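Local structure of acyl-CoA hydrolase (Bacillus cereus, 1Y7U) at residues Ser55-Lys60 / Val132-Val137. The protein probably hydrolyses long-chain fatty acyl-CoA thioesters and binds coenzyme A and calcium. Numbering follows the deposited sequence.
Sequences SRHSRK and VPVPRV
His57, in the last turn of helix 39-58, sets the edge of its imidazole against the Val134 side chain and the backbone carbonyls of Pro135 and Arg136. With CG anti to the backbone N (chi1 179°), the ring reaches across to the other segment, and NE2 donates a hydrogen bond to Pro135 O at 3.1 Å. The N-H points almost straight at the oxygen (173°), which lies close to the ring plane, yet the donor stands well above the carbonyl plane of Pro135 rather than on a lone pair. Carbon packs around this bond: Val134 CG1 meets the ring edge at 3.5 Å from His57 CD2, while Val137 CG2 comes in obliquely, 3.6 Å from His57 CE1. The Pro135 ring runs antiparallel to the imidazole and continues to the helix backbone, its CG 3.7 Å from His57 O, a carbonyl that also accepts from Lys13. One residue on, Ser58 turns CB to Val134 CG2 (3.8 Å), while its OG bonds back to Ala54 O. The contact thus joins the C-terminal end of the hotdog helix to the segment leading toward the short strand around Val137, and the side chain of Val132 lies about 5 Å from that of Thr94, a coenzyme A-binding residue. Because a carbonyl oxygen can only accept, NE2 must carry the proton in this bond, which together with the valine methyls at CD2 and CE1 probably fixes the ring's rotation.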
ATOM      1  N   SER A  55       7.260 -22.881   3.783  1.00 31.75           N
ATOM      2  CA  SER A  55       6.322 -23.348   4.791  1.00 33.70           C
ATOM      3  C   SER A  55       5.433 -24.494   4.316  1.00 34.04           C
ATOM      4  O   SER A  55       4.997 -25.314   5.122  1.00 35.75           O
ATOM      5  CB  SER A  55       5.479 -22.190   5.306  1.00 34.26           C
ATOM      6  OG  SER A  55       4.883 -21.507   4.234  1.00 44.88           O
ATOM      7  N   ARG A  56       5.158 -24.569   3.021  1.00 31.73           N
ATOM      8  CA  ARG A  56       4.344 -25.670   2.525  1.00 32.25           C
ATOM      9  C   ARG A  56       5.101 -26.983   2.718  1.00 32.89           C
ATOM     10  O   ARG A  56       4.532 -27.993   3.129  1.00 31.84           O
ATOM     11  CB  ARG A  56       4.012 -25.487   1.045  1.00 32.86           C
ATOM     12  CG  ARG A  56       2.692 -24.804   0.813  1.00 37.08           C
ATOM     13  CD  ARG A  56       2.331 -24.751  -0.656  1.00 41.70           C
ATOM     14  NE  ARG A  56       1.009 -24.159  -0.829  1.00 48.13           N
ATOM     15  CZ  ARG A  56       0.488 -23.781  -1.995  1.00 48.74           C
ATOM     16  NH1 ARG A  56       1.180 -23.929  -3.118  1.00 48.50           N
ATOM     17  NH2 ARG A  56      -0.730 -23.251  -2.032  1.00 49.51           N
ATOM     18  N   HIS A  57       6.395 -26.955   2.429  1.00 34.15           N
ATOM     19  CA  HIS A  57       7.238 -28.134   2.551  1.00 34.13           C
ATOM     20  C   HIS A  57       7.469 -28.487   4.008  1.00 34.84           C
ATOM     21  O   HIS A  57       7.242 -29.619   4.424  1.00 36.09           O
ATOM     22  CB  HIS A  57       8.583 -27.877   1.867  1.00 33.04           C
ATOM     23  CG  HIS A  57       9.553 -29.019   1.959  1.00 33.94           C
ATOM     24  ND1 HIS A  57       9.721 -29.938   0.945  1.00 31.69           N
ATOM     25  CD2 HIS A  57      10.436 -29.363   2.930  1.00 31.59           C
ATOM     26  CE1 HIS A  57      10.669 -30.795   1.285  1.00 32.44           C
ATOM     27  NE2 HIS A  57      11.118 -30.468   2.484  1.00 30.23           N
ATOM     28  N   SER A  58       7.907 -27.507   4.782  1.00 34.10           N
ATOM     29  CA  SER A  58       8.213 -27.720   6.189  1.00 35.41           C
ATOM     30  C   SER A  58       7.022 -27.714   7.135  1.00 38.11           C
ATOM     31  O   SER A  58       7.106 -28.262   8.233  1.00 38.63           O
ATOM     32  CB  SER A  58       9.178 -26.651   6.662  1.00 33.22           C
ATOM     33  OG  SER A  58       8.502 -25.415   6.694  1.00 32.23           O
ATOM     34  N   ARG A  59       5.926 -27.083   6.725  1.00 40.12           N
ATOM     35  CA  ARG A  59       4.743 -26.984   7.573  1.00 39.75           C
ATOM     36  C   ARG A  59       5.197 -26.331   8.876  1.00 40.21           C
ATOM     37  O   ARG A  59       4.606 -26.546   9.930  1.00 40.68           O
ATOM     38  CB  ARG A  59       4.160 -28.367   7.863  1.00 39.33           C
ATOM     39  CG  ARG A  59       4.023 -29.259   6.644  1.00 42.77           C
ATOM     40  CD  ARG A  59       2.628 -29.257   6.031  1.00 43.08           C
ATOM     41  NE  ARG A  59       2.240 -27.964   5.483  1.00 47.81           N
ATOM     42  CZ  ARG A  59       1.628 -27.803   4.312  1.00 48.44           C
ATOM     43  NH1 ARG A  59       1.342 -28.858   3.557  1.00 47.75           N
ATOM     44  NH2 ARG A  59       1.280 -26.589   3.904  1.00 47.93           N
ATOM     45  N   LYS A  60       6.269 -25.550   8.791  1.00 41.02           N
ATOM     46  CA  LYS A  60       6.813 -24.837   9.945  1.00 44.34           C
ATOM     47  C   LYS A  60       6.866 -23.356   9.607  1.00 45.65           C
ATOM     48  O   LYS A  60       6.708 -22.970   8.448  1.00 44.06           O
ATOM     49  CB  LYS A  60       8.234 -25.304  10.275  1.00 44.63           C
ATOM     50  CG  LYS A  60       8.340 -26.723  10.767  1.00 47.98           C
ATOM     51  CD  LYS A  60       7.730 -26.889  12.143  1.00 49.64           C
ATOM     52  CE  LYS A  60       7.730 -28.359  12.545  1.00 52.20           C
ATOM     53  NZ  LYS A  60       7.150 -28.596  13.899  1.00 54.04           N
ATOM     54  N   VAL A 132      14.758 -26.307  13.294  1.00 40.76           N
ATOM     55  CA  VAL A 132      14.034 -27.561  13.425  1.00 40.42           C
ATOM     56  C   VAL A 132      14.097 -28.430  12.171  1.00 40.30           C
ATOM     57  O   VAL A 132      13.944 -27.940  11.055  1.00 41.66           O
ATOM     58  CB  VAL A 132      12.551 -27.273  13.771  1.00 40.45           C
ATOM     59  CG1 VAL A 132      11.686 -28.498  13.514  1.00 42.96           C
ATOM     60  CG2 VAL A 132      12.450 -26.857  15.214  1.00 39.71           C
ATOM     61  N   PRO A 133      14.316 -29.741  12.344  1.00 40.08           N
ATOM     62  CA  PRO A 133      14.388 -30.642  11.190  1.00 39.84           C
ATOM     63  C   PRO A 133      13.259 -30.422  10.176  1.00 39.43           C
ATOM     64  O   PRO A 133      12.130 -30.072  10.526  1.00 38.37           O
ATOM     65  CB  PRO A 133      14.364 -32.033  11.831  1.00 39.24           C
ATOM     66  CG  PRO A 133      13.729 -31.796  13.181  1.00 40.29           C
ATOM     67  CD  PRO A 133      14.350 -30.501  13.603  1.00 39.13           C
ATOM     68  N   VAL A 134      13.595 -30.644   8.912  1.00 38.87           N
ATOM     69  CA  VAL A 134      12.689 -30.442   7.790  1.00 36.65           C
ATOM     70  C   VAL A 134      12.661 -31.667   6.880  1.00 36.73           C
ATOM     71  O   VAL A 134      13.672 -32.331   6.697  1.00 36.64           O
ATOM     72  CB  VAL A 134      13.169 -29.213   6.983  1.00 35.43           C
ATOM     73  CG1 VAL A 134      12.807 -29.358   5.516  1.00 36.73           C
ATOM     74  CG2 VAL A 134      12.575 -27.956   7.573  1.00 34.57           C
ATOM     75  N   PRO A 135      11.505 -31.973   6.281  1.00 37.76           N
ATOM     76  CA  PRO A 135      11.417 -33.137   5.392  1.00 38.89           C
ATOM     77  C   PRO A 135      12.514 -33.116   4.329  1.00 40.27           C
ATOM     78  O   PRO A 135      13.186 -32.109   4.145  1.00 39.44           O
ATOM     79  CB  PRO A 135      10.025 -32.999   4.780  1.00 38.93           C
ATOM     80  CG  PRO A 135       9.250 -32.345   5.868  1.00 37.02           C
ATOM     81  CD  PRO A 135      10.210 -31.280   6.363  1.00 38.30           C
ATOM     82  N   ARG A 136      12.698 -34.232   3.637  1.00 42.80           N
ATOM     83  CA  ARG A 136      13.706 -34.305   2.593  1.00 45.66           C
ATOM     84  C   ARG A 136      12.957 -34.026   1.302  1.00 43.74           C
ATOM     85  O   ARG A 136      11.765 -34.303   1.217  1.00 44.81           O
ATOM     86  CB  ARG A 136      14.336 -35.703   2.558  1.00 52.45           C
ATOM     87  CG  ARG A 136      15.502 -35.842   1.587  1.00 62.78           C
ATOM     88  CD  ARG A 136      16.119 -37.244   1.623  1.00 68.75           C
ATOM     89  NE  ARG A 136      17.176 -37.415   0.620  1.00 74.86           N
ATOM     90  CZ  ARG A 136      18.337 -36.760   0.615  1.00 75.83           C
ATOM     91  NH1 ARG A 136      18.616 -35.876   1.565  1.00 76.04           N
ATOM     92  NH2 ARG A 136      19.220 -36.981  -0.350  1.00 75.23           N
ATOM     93  N   VAL A 137      13.631 -33.458   0.310  1.00 42.28           N
ATOM     94  CA  VAL A 137      12.968 -33.176  -0.959  1.00 39.95           C
ATOM     95  C   VAL A 137      13.290 -34.305  -1.910  1.00 40.36           C
ATOM     96  O   VAL A 137      14.351 -34.913  -1.818  1.00 42.11           O
ATOM     97  CB  VAL A 137      13.496 -31.899  -1.651  1.00 36.56           C
ATOM     98  CG1 VAL A 137      12.524 -31.448  -2.712  1.00 34.74           C
ATOM     99  CG2 VAL A 137      13.727 -30.820  -0.663  1.00 41.53           C
TER